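PDB 5JD3: LAE5 from Uncultured bacterium, which probably hydrolyses ester bonds, as an esterase of the GDSL-like lipase/acylhydrolase family with an alpha/beta/alpha fold. Local coordinates for residues 41-44 / 45-48; 62-65 / 66-70; 84-87 / 88-92; 94-97 / 98-102. All coordinates share one frame; numbering follows the deposited sequence.

Contact 1: residues 41-44 / 45-48; sequences GRDK and GIGG
Asp43 and Ile46 meet round a tight loop turn, where two hydrogen bonds run back to Asp43 from the residues that follow it. The firmer one goes from Ile46 N to Asp43 O, 3.2 Å long and nearly straight, with the donor lying above the carbonyl plane. A weak one takes Gly45 N to Asp43 OD1 at 3.3 Å. The carboxylate can turn forward over the loop because Asp43 CG stands anti to the backbone N (chi1 179°).

Van der Waals contact follows the same path. The Asp43 and Ile46 side chains cross at about a right angle, and Ile46 CD1 packs 3.7 Å from Asp43 CB, carbon to carbon.

A water bridges the two limbs of the loop: it donates to Asp43 O at 2.7 Å and accepts from Arg42 NH1 and from Gly48 N. It lies in the guanidinium plane, at the edge; Lys44 CG covers one face, 3.9 Å above the plane. At the backbone angles of Gly47 and Gly48 a CB would be jammed against the carbonyl O of the preceding residue, which calls for glycine.

The loop runs between helix 36-39 and helix 59-70, and Arg42 NE ties it to Gly82 O at the end of strand 77-82.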
loop_
_atom_site.group_PDB
_atom_site.type_symbol
_atom_site.label_atom_id
_atom_site.label_comp_id
_atom_site.label_asym_id
_atom_site.label_seq_id
_atom_site.Cartn_x
_atom_site.Cartn_y
_atom_site.Cartn_z
ATOM N N GLY A 41 -5.011 -11.812 3.624
ATOM C CA GLY A 41 -5.569 -13.153 3.658
ATOM C C GLY A 41 -6.594 -13.456 2.581
ATOM O O GLY A 41 -7.466 -14.303 2.769
ATOM N N ARG A 42 -6.489 -12.767 1.449
ATOM C CA ARG A 42 -7.387 -13.008 0.324
ATOM C C ARG A 42 -7.167 -14.401 -0.257
ATOM O O ARG A 42 -6.114 -15.006 -0.059
ATOM C CB ARG A 42 -7.180 -11.954 -0.768
ATOM C CG ARG A 42 -5.837 -12.062 -1.478
ATOM C CD ARG A 42 -5.638 -10.935 -2.476
ATOM N NE ARG A 42 -4.325 -10.986 -3.112
ATOM C CZ ARG A 42 -4.079 -11.574 -4.278
ATOM N NH1 ARG A 42 -5.061 -12.163 -4.946
ATOM N NH2 ARG A 42 -2.851 -11.571 -4.779
ATOM N N ASP A 43 -8.167 -14.908 -0.969
ATOM C CA ASP A 43 -8.007 -16.154 -1.706
ATOM C C ASP A 43 -7.349 -15.850 -3.045
ATOM O O ASP A 43 -7.984 -15.306 -3.948
ATOM C CB ASP A 43 -9.354 -16.853 -1.909
ATOM C CG ASP A 43 -9.229 -18.142 -2.702
ATOM O OD1 ASP A 43 -8.144 -18.760 -2.671
ATOM O OD2 ASP A 43 -10.219 -18.542 -3.350
ATOM N N LYS A 44 -6.073 -16.201 -3.165
ATOM C CA LYS A 44 -5.291 -15.867 -4.351
ATOM C C LYS A 44 -5.748 -16.635 -5.589
ATOM O O LYS A 44 -5.402 -16.274 -6.713
ATOM C CB LYS A 44 -3.805 -16.130 -4.100
ATOM C CG LYS A 44 -3.185 -15.226 -3.049
ATOM C CD LYS A 44 -1.697 -15.493 -2.906
ATOM C CE LYS A 44 -1.087 -14.627 -1.818
ATOM N NZ LYS A 44 0.354 -14.932 -1.602
ATOM N N GLY A 45 -6.525 -17.693 -5.377
ATOM C CA GLY A 45 -7.024 -18.500 -6.475
ATOM C C GLY A 45 -8.045 -17.776 -7.332
ATOM O O GLY A 45 -8.372 -18.225 -8.431
ATOM N N ILE A 46 -8.549 -16.651 -6.834
ATOM C CA ILE A 46 -9.564 -15.887 -7.549
ATOM C C ILE A 46 -8.936 -14.812 -8.433
ATOM O O ILE A 46 -9.456 -14.496 -9.503
ATOM C CB ILE A 46 -10.556 -15.229 -6.578
ATOM C CG1 ILE A 46 -10.813 -16.140 -5.380
ATOM C CG2 ILE A 46 -11.860 -14.921 -7.284
ATOM C CD1 ILE A 46 -11.738 -15.537 -4.357
ATOM N N GLY A 47 -7.820 -14.248 -7.979
ATOM C CA GLY A 47 -7.060 -13.313 -8.789
ATOM C C GLY A 47 -7.324 -11.843 -8.521
ATOM O O GLY A 47 -7.052 -10.997 -9.372
ATOM N N GLY A 48 -7.851 -11.532 -7.341
ATOM C CA GLY A 48 -8.076 -10.148 -6.963
ATOM C C GLY A 48 -9.513 -9.691 -7.111
ATOM O O GLY A 48 -9.993 -8.874 -6.327
HETATM O O HOH W 1 -8.072 -12.637 -4.392
#

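Contact 2: residues 62-65 / 66-70; sequences LLNA and HLFAR
Asn64 and Phe68, one helical turn apart, lie side by side and point the same way. The amide carbon Asn64 CG sits at the edge of the phenyl ring, in its plane, with the two flat groups turned 74° from each other; Asn64 OD1 is 3.5 Å from Phe68 CE2 and ND2 is 3.5 Å from CD2. With CG anti to the backbone N (chi1 -171°), the asparagine amide leans down the helix toward the ring. Phe68 takes a chi1 of -93°, away from the usual staggered values, and its CD2 edge comes 3.1 Å from Asn64 O. That same carbonyl accepts the helical bond from Phe68 N. Replacing the asparagine by an alanine removes the amide, so the outer part of that ring edge, round CE2, would probably lose its side-chain neighbour and the ring turn more freely.

On another side of the helix, Arg70 CD lies 3.2 Å above one face of the His66 imidazole, offset toward the rim, while His66 NE2 bonds to Cys235 O. Leu67 rests CG 3.2 Å from Leu63 O, and both leucines touch Leu78 of strand 77-82. Successive i+4 bonds make this a regular alpha-helix, one of those flanking the parallel sheet in the alpha/beta/alpha sandwich expected of GDSL-type hydrolases.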
loop_
_atom_site.group_PDB
_atom_site.type_symbol
_atom_site.label_atom_id
_atom_site.label_comp_id
_atom_site.label_asym_id
_atom_site.label_seq_id
_atom_site.Cartn_x
_atom_site.Cartn_y
_atom_site.Cartn_z
ATOM N N LEU A 62 -11.830 -2.776 2.926
ATOM C CA LEU A 62 -12.478 -1.615 3.524
ATOM C C LEU A 62 -12.740 -0.542 2.476
ATOM O O LEU A 62 -13.806 0.073 2.460
ATOM C CB LEU A 62 -11.626 -1.050 4.660
ATOM C CG LEU A 62 -11.576 -1.916 5.919
ATOM C CD1 LEU A 62 -10.707 -1.276 6.982
ATOM C CD2 LEU A 62 -12.979 -2.152 6.445
ATOM N N LEU A 63 -11.760 -0.324 1.603
ATOM C CA LEU A 63 -11.906 0.620 0.501
ATOM C C LEU A 63 -13.046 0.203 -0.416
ATOM O O LEU A 63 -13.879 1.023 -0.800
ATOM C CB LEU A 63 -10.605 0.726 -0.300
ATOM C CG LEU A 63 -9.423 1.429 0.368
ATOM C CD1 LEU A 63 -8.192 1.357 -0.521
ATOM C CD2 LEU A 63 -9.774 2.872 0.675
ATOM N N ASN A 64 -13.078 -1.082 -0.756
ATOM C CA ASN A 64 -14.101 -1.620 -1.643
ATOM C C ASN A 64 -15.502 -1.455 -1.060
ATOM O O ASN A 64 -16.438 -1.081 -1.766
ATOM C CB ASN A 64 -13.822 -3.094 -1.937
ATOM C CG ASN A 64 -14.717 -3.651 -3.025
ATOM O OD1 ASN A 64 -14.497 -3.404 -4.211
ATOM N ND2 ASN A 64 -15.728 -4.414 -2.628
ATOM N N ALA A 65 -15.637 -1.728 0.234
ATOM C CA ALA A 65 -16.918 -1.587 0.919
ATOM C C ALA A 65 -17.336 -0.123 1.001
ATOM O O ALA A 65 -18.490 0.218 0.743
ATOM C CB ALA A 65 -16.843 -2.196 2.311
ATOM N N HIS A 66 -16.386 0.733 1.363
ATOM C CA HIS A 66 -16.622 2.166 1.498
ATOM C C HIS A 66 -17.092 2.791 0.189
ATOM O O HIS A 66 -18.069 3.539 0.160
ATOM C CB HIS A 66 -15.347 2.860 1.987
ATOM C CG HIS A 66 -15.464 4.349 2.108
ATOM N ND1 HIS A 66 -15.538 4.992 3.324
ATOM C CD2 HIS A 66 -15.497 5.323 1.166
ATOM C CE1 HIS A 66 -15.618 6.295 3.128
ATOM N NE2 HIS A 66 -15.600 6.522 1.826
ATOM N N LEU A 67 -16.386 2.480 -0.893
ATOM C CA LEU A 67 -16.683 3.060 -2.198
ATOM C C LEU A 67 -18.027 2.585 -2.742
ATOM O O LEU A 67 -18.746 3.349 -3.383
ATOM C CB LEU A 67 -15.563 2.735 -3.187
ATOM C CG LEU A 67 -14.225 3.414 -2.880
ATOM C CD1 LEU A 67 -13.091 2.782 -3.674
ATOM C CD2 LEU A 67 -14.309 4.911 -3.154
ATOM N N PHE A 68 -18.365 1.326 -2.485
ATOM C CA PHE A 68 -19.650 0.787 -2.918
ATOM C C PHE A 68 -20.810 1.390 -2.134
ATOM O O PHE A 68 -21.829 1.762 -2.711
ATOM C CB PHE A 68 -19.676 -0.738 -2.778
ATOM C CG PHE A 68 -19.280 -1.469 -4.029
ATOM C CD1 PHE A 68 -20.021 -1.331 -5.190
ATOM C CD2 PHE A 68 -18.178 -2.307 -4.038
ATOM C CE1 PHE A 68 -19.662 -2.006 -6.343
ATOM C CE2 PHE A 68 -17.815 -2.986 -5.186
ATOM C CZ PHE A 68 -18.558 -2.836 -6.340
ATOM N N ALA A 69 -20.649 1.486 -0.818
ATOM C CA ALA A 69 -21.728 1.938 0.053
ATOM C C ALA A 69 -22.015 3.430 -0.092
ATOM O O ALA A 69 -23.173 3.848 -0.066
ATOM C CB ALA A 69 -21.402 1.610 1.500
ATOM N N ARG A 70 -20.964 4.230 -0.243
ATOM C CA ARG A 70 -21.115 5.681 -0.302
ATOM C C ARG A 70 -21.187 6.209 -1.730
ATOM O O ARG A 70 -21.785 7.255 -1.981
ATOM C CB ARG A 70 -19.966 6.368 0.434
ATOM C CG ARG A 70 -19.946 6.132 1.932
ATOM C CD ARG A 70 -18.816 6.922 2.557
ATOM N NE ARG A 70 -18.644 6.645 3.979
ATOM C CZ ARG A 70 -18.722 7.568 4.931
ATOM N NH1 ARG A 70 -18.972 8.831 4.612
ATOM N NH2 ARG A 70 -18.546 7.231 6.201
#

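Contact 3: residues 84-87 / 88-92; sequences SGNT and VRDLA
Thr87 and Asp90 form a local helix-capping contact where the loop after strand 77-82 enters helix 88-100. Thr87 N donates to Asp90 OD2 at 3.0 Å, a fairly straight bond (160°) that meets the oxygen from above the carboxylate plane. In return the threonine hydroxyl reaches the first turn: OG1 accepts a weak bond from Arg89 N at 3.2 Å, placed there by a chi1 of 64° that sets it between the backbone N and the carbonyl carbon. This is a capping box with Thr87 as N-cap, and Thr87 O starts the helical ladder by accepting from Leu91 N. A leucine in place of Asp90 would leave Thr87 N without its carboxylate acceptor, and the loop would probably be less firmly fixed to the helix start.

Asn86 crosses Asp90 obliquely, with amide and carboxylate planes 63° apart, and its OD1 lies 3.4 Å from Asp90 CB. Leu91 CD1 comes to the same amide oxygen at 3.5 Å. A water joins Thr87 OG1, 3.0 Å away, to Arg89 NH1 through a weak second bond, while Arg89 NH2 makes its salt bridge with Glu134. From helix 113-121, Asp115 OD1 accepts from Val88 N and Asn114 ND2 donates to Asn86 O.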
loop_
_atom_site.group_PDB
_atom_site.type_symbol
_atom_site.label_atom_id
_atom_site.label_comp_id
_atom_site.label_asym_id
_atom_site.label_seq_id
_atom_site.Cartn_x
_atom_site.Cartn_y
_atom_site.Cartn_z
ATOM N N SER A 84 1.845 -11.651 0.514
ATOM C CA SER A 84 2.545 -11.592 1.795
ATOM C C SER A 84 4.051 -11.815 1.662
ATOM O O SER A 84 4.502 -12.615 0.843
ATOM C CB SER A 84 1.961 -12.625 2.764
ATOM O OG SER A 84 0.584 -12.385 2.995
ATOM N N GLY A 85 4.821 -11.095 2.473
ATOM C CA GLY A 85 6.264 -11.256 2.517
ATOM C C GLY A 85 7.006 -10.524 1.414
ATOM O O GLY A 85 8.237 -10.495 1.395
ATOM N N ASN A 86 6.254 -9.921 0.500
ATOM C CA ASN A 86 6.834 -9.289 -0.680
ATOM C C ASN A 86 7.665 -8.044 -0.396
ATOM O O ASN A 86 7.303 -7.208 0.433
ATOM C CB ASN A 86 5.730 -8.929 -1.675
ATOM C CG ASN A 86 5.441 -10.046 -2.654
ATOM O OD1 ASN A 86 5.240 -9.805 -3.845
ATOM N ND2 ASN A 86 5.430 -11.279 -2.161
ATOM N N THR A 87 8.788 -7.939 -1.098
ATOM C CA THR A 87 9.557 -6.705 -1.155
ATOM C C THR A 87 9.316 -6.073 -2.520
ATOM O O THR A 87 8.558 -6.611 -3.327
ATOM C CB THR A 87 11.061 -6.950 -0.941
ATOM O OG1 THR A 87 11.574 -7.759 -2.007
ATOM C CG2 THR A 87 11.305 -7.652 0.388
ATOM N N VAL A 88 9.955 -4.939 -2.784
ATOM C CA VAL A 88 9.820 -4.300 -4.088
ATOM C C VAL A 88 10.515 -5.160 -5.145
ATOM O O VAL A 88 10.218 -5.066 -6.336
ATOM C CB VAL A 88 10.402 -2.868 -4.089
ATOM C CG1 VAL A 88 11.923 -2.900 -4.057
ATOM C CG2 VAL A 88 9.902 -2.088 -5.297
ATOM N N ARG A 89 11.430 -6.011 -4.689
ATOM C CA ARG A 89 12.111 -6.964 -5.554
ATOM C C ARG A 89 11.129 -8.009 -6.076
ATOM O O ARG A 89 11.163 -8.380 -7.249
ATOM C CB ARG A 89 13.259 -7.638 -4.799
ATOM C CG ARG A 89 14.107 -8.579 -5.635
ATOM C CD ARG A 89 15.136 -9.301 -4.774
ATOM N NE ARG A 89 16.221 -8.419 -4.349
ATOM C CZ ARG A 89 16.763 -8.430 -3.135
ATOM N NH1 ARG A 89 16.317 -9.274 -2.213
ATOM N NH2 ARG A 89 17.748 -7.593 -2.839
ATOM N N ASP A 90 10.249 -8.473 -5.193
ATOM C CA ASP A 90 9.238 -9.460 -5.555
ATOM C C ASP A 90 8.173 -8.862 -6.470
ATOM O O ASP A 90 7.654 -9.538 -7.358
ATOM C CB ASP A 90 8.579 -10.036 -4.299
ATOM C CG ASP A 90 9.569 -10.732 -3.387
ATOM O OD1 ASP A 90 10.534 -11.334 -3.903
ATOM O OD2 ASP A 90 9.383 -10.678 -2.154
ATOM N N LEU A 91 7.849 -7.593 -6.240
ATOM C CA LEU A 91 6.848 -6.893 -7.038
ATOM C C LEU A 91 7.266 -6.782 -8.499
ATOM O O LEU A 91 6.463 -7.007 -9.404
ATOM C CB LEU A 91 6.590 -5.497 -6.467
ATOM C CG LEU A 91 5.327 -5.310 -5.624
ATOM C CD1 LEU A 91 5.277 -6.316 -4.487
ATOM C CD2 LEU A 91 5.250 -3.887 -5.093
ATOM N N ALA A 92 8.530 -6.436 -8.719
ATOM C CA ALA A 92 9.055 -6.244 -10.065
ATOM C C ALA A 92 9.030 -7.538 -10.872
ATOM O O ALA A 92 8.872 -7.515 -12.092
ATOM C CB ALA A 92 10.470 -5.690 -10.002
HETATM O O HOH W 2 13.414 -10.071 -1.481
#

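Contact 4: residues 94-97 / 98-102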
loop_
_atom_site.group_PDB
_atom_site.type_symbol
_atom_site.label_atom_id
_atom_site.label_comp_id
_atom_site.label_asym_id
_atom_site.label_seq_id
_atom_site.Cartn_x
_atom_site.Cartn_y
_atom_site.Cartn_z
ATOM N N ARG A 94 6.811 -9.910 -10.789
ATOM C CA ARG A 94 5.469 -10.321 -11.186
ATOM C C ARG A 94 4.640 -9.157 -11.716
ATOM O O ARG A 94 3.434 -9.291 -11.924
ATOM C CB ARG A 94 4.743 -10.975 -10.007
ATOM C CG ARG A 94 4.467 -10.039 -8.838
ATOM C CD ARG A 94 3.847 -10.796 -7.673
ATOM N NE ARG A 94 3.556 -9.932 -6.532
ATOM C CZ ARG A 94 2.407 -9.289 -6.352
ATOM N NH1 ARG A 94 1.432 -9.402 -7.243
ATOM N NH2 ARG A 94 2.233 -8.529 -5.278
ATOM N N TRP A 95 5.293 -8.021 -11.942
ATOM C CA TRP A 95 4.605 -6.805 -12.364
ATOM C C TRP A 95 3.886 -6.982 -13.700
ATOM O O TRP A 95 2.782 -6.474 -13.890
ATOM C CB TRP A 95 5.593 -5.641 -12.457
ATOM C CG TRP A 95 4.936 -4.296 -12.519
ATOM C CD1 TRP A 95 4.624 -3.584 -13.642
ATOM C CD2 TRP A 95 4.512 -3.496 -11.407
ATOM N NE1 TRP A 95 4.031 -2.393 -13.298
ATOM C CE2 TRP A 95 3.952 -2.315 -11.933
ATOM C CE3 TRP A 95 4.553 -3.666 -10.020
ATOM C CZ2 TRP A 95 3.435 -1.308 -11.118
ATOM C CZ3 TRP A 95 4.040 -2.665 -9.214
ATOM C CH2 TRP A 95 3.488 -1.502 -9.765
ATOM N N GLN A 96 4.517 -7.706 -14.619
ATOM C CA GLN A 96 3.953 -7.913 -15.949
ATOM C C GLN A 96 2.610 -8.638 -15.906
ATOM O O GLN A 96 1.656 -8.230 -16.569
ATOM C CB GLN A 96 4.934 -8.694 -16.827
ATOM C CG GLN A 96 4.354 -9.132 -18.164
ATOM C CD GLN A 96 3.776 -7.977 -18.960
ATOM O OE1 GLN A 96 4.357 -6.891 -19.014
ATOM N NE2 GLN A 96 2.623 -8.204 -19.580
ATOM N N ASN A 97 2.536 -9.707 -15.121
ATOM C CA ASN A 97 1.324 -10.515 -15.055
ATOM C C ASN A 97 0.282 -9.974 -14.080
ATOM O O ASN A 97 -0.920 -10.131 -14.300
ATOM C CB ASN A 97 1.669 -11.958 -14.677
ATOM C CG ASN A 97 2.494 -12.659 -15.740
ATOM O OD1 ASN A 97 2.588 -12.195 -16.876
ATOM N ND2 ASN A 97 3.091 -13.788 -15.376
ATOM N N ASP A 98 0.736 -9.334 -13.007
ATOM C CA ASP A 98 -0.172 -8.918 -11.942
ATOM C C ASP A 98 -0.594 -7.451 -12.020
ATOM O O ASP A 98 -1.506 -7.031 -11.309
ATOM C CB ASP A 98 0.460 -9.195 -10.575
ATOM C CG ASP A 98 0.551 -10.678 -10.268
ATOM O OD1 ASP A 98 0.088 -11.488 -11.097
ATOM O OD2 ASP A 98 1.072 -11.032 -9.190
ATOM N N VAL A 99 0.060 -6.672 -12.875
ATOM C CA VAL A 99 -0.322 -5.272 -13.048
ATOM C C VAL A 99 -0.693 -4.962 -14.496
ATOM O O VAL A 99 -1.853 -4.683 -14.797
ATOM C CB VAL A 99 0.800 -4.316 -12.599
ATOM C CG1 VAL A 99 0.378 -2.869 -12.808
ATOM C CG2 VAL A 99 1.153 -4.563 -11.140
ATOM N N PHE A 100 0.293 -5.014 -15.386
ATOM C CA PHE A 100 0.073 -4.705 -16.797
ATOM C C PHE A 100 -0.914 -5.667 -17.450
ATOM O O PHE A 100 -1.718 -5.267 -18.293
ATOM C CB PHE A 100 1.398 -4.728 -17.562
ATOM C CG PHE A 100 2.311 -3.584 -17.230
ATOM C CD1 PHE A 100 1.803 -2.398 -16.725
ATOM C CD2 PHE A 100 3.677 -3.690 -17.431
ATOM C CE1 PHE A 100 2.642 -1.342 -16.421
ATOM C CE2 PHE A 100 4.521 -2.639 -17.130
ATOM C CZ PHE A 100 4.003 -1.463 -16.625
ATOM N N GLY A 101 -0.857 -6.933 -17.049
ATOM C CA GLY A 101 -1.703 -7.959 -17.630
ATOM C C GLY A 101 -3.169 -7.846 -17.254
ATOM O O GLY A 101 -3.994 -8.637 -17.709
ATOM N N LEU A 102 -3.497 -6.862 -16.422
ATOM C CA LEU A 102 -4.875 -6.656 -15.997
ATOM C C LEU A 102 -5.463 -5.390 -16.613
ATOM O O LEU A 102 -6.650 -5.110 -16.452
ATOM C CB LEU A 102 -4.959 -6.589 -14.471
ATOM C CG LEU A 102 -4.497 -7.853 -13.742
ATOM C CD1 LEU A 102 -4.720 -7.728 -12.242
ATOM C CD2 LEU A 102 -5.207 -9.079 -14.295
#
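Arg94 and Asp98 open the contact at the C-terminal end of helix 88-100, which closes in a wider pi-type turn beside the parallel sheet of this alpha/beta fold. Asp98 N bonds to Arg94 O. Its side chain turns back across the arginine at about a right angle, and OD2 offers its anti lone pair to Arg94 NH1 in a salt bridge of 2.6 Å; the acceptor lies in the guanidinium plane, although the carboxylate is turned 59° from it. Arg94 NH2 also binds Gln81 O of strand 77-82.

Val99 comes next, stepping over the indole of Trp95. Its CG2 sits over the six-membered ring, 3.6 Å from the centroid and 12° off the normal, a CH-pi contact; CG2 lies anti to the carbonyl carbon, while CG1, anti to the backbone N, reaches the indole nitrogen side. Ile33 of strand 29-34 touches both residues.

Phe100 N and Val99 N both bond to Trp95 O, so one carbonyl serves two donors where the helix widens. The phenyl ring presents its face to the indole edge, an edge-to-face pair with the planes at 88° and the centroid of the five-membered ring of Trp95 4.6 Å from that of the Phe100 ring, and Gln96 OE1 meets the phenyl edge in plane. Gly101 N makes a weak bond to Gln96 O. Leu102 ends the segment, its CG 4.3 Å from Asn97 O.

Contacts 3 and 4 share helix 88-100, with centres 13 Å apart, and meet where Asn86 OD1 probably accepts a hydrogen bond from Arg94 NE at 3.2 Å. Contact 1 touches contact 3 through Lys44 NZ and Ser84 N, 4.2 Å apart, and its nearest atoms come within about 5 Å of contact 4. Contact 2 is remote from contacts 3 and 4, its centre about 27 Å and 24 Å from theirs, but its nearest atoms are about 7 Å from contact 1. A bound di(hydroxyethyl)ether lies about 6 Å from the Leu62 side chain and about 10 Å from that of Arg42. Ser36, Asp213 and His216 have catalytic-triad geometry, consistent with an esterase; Gly85 lies near them without touching.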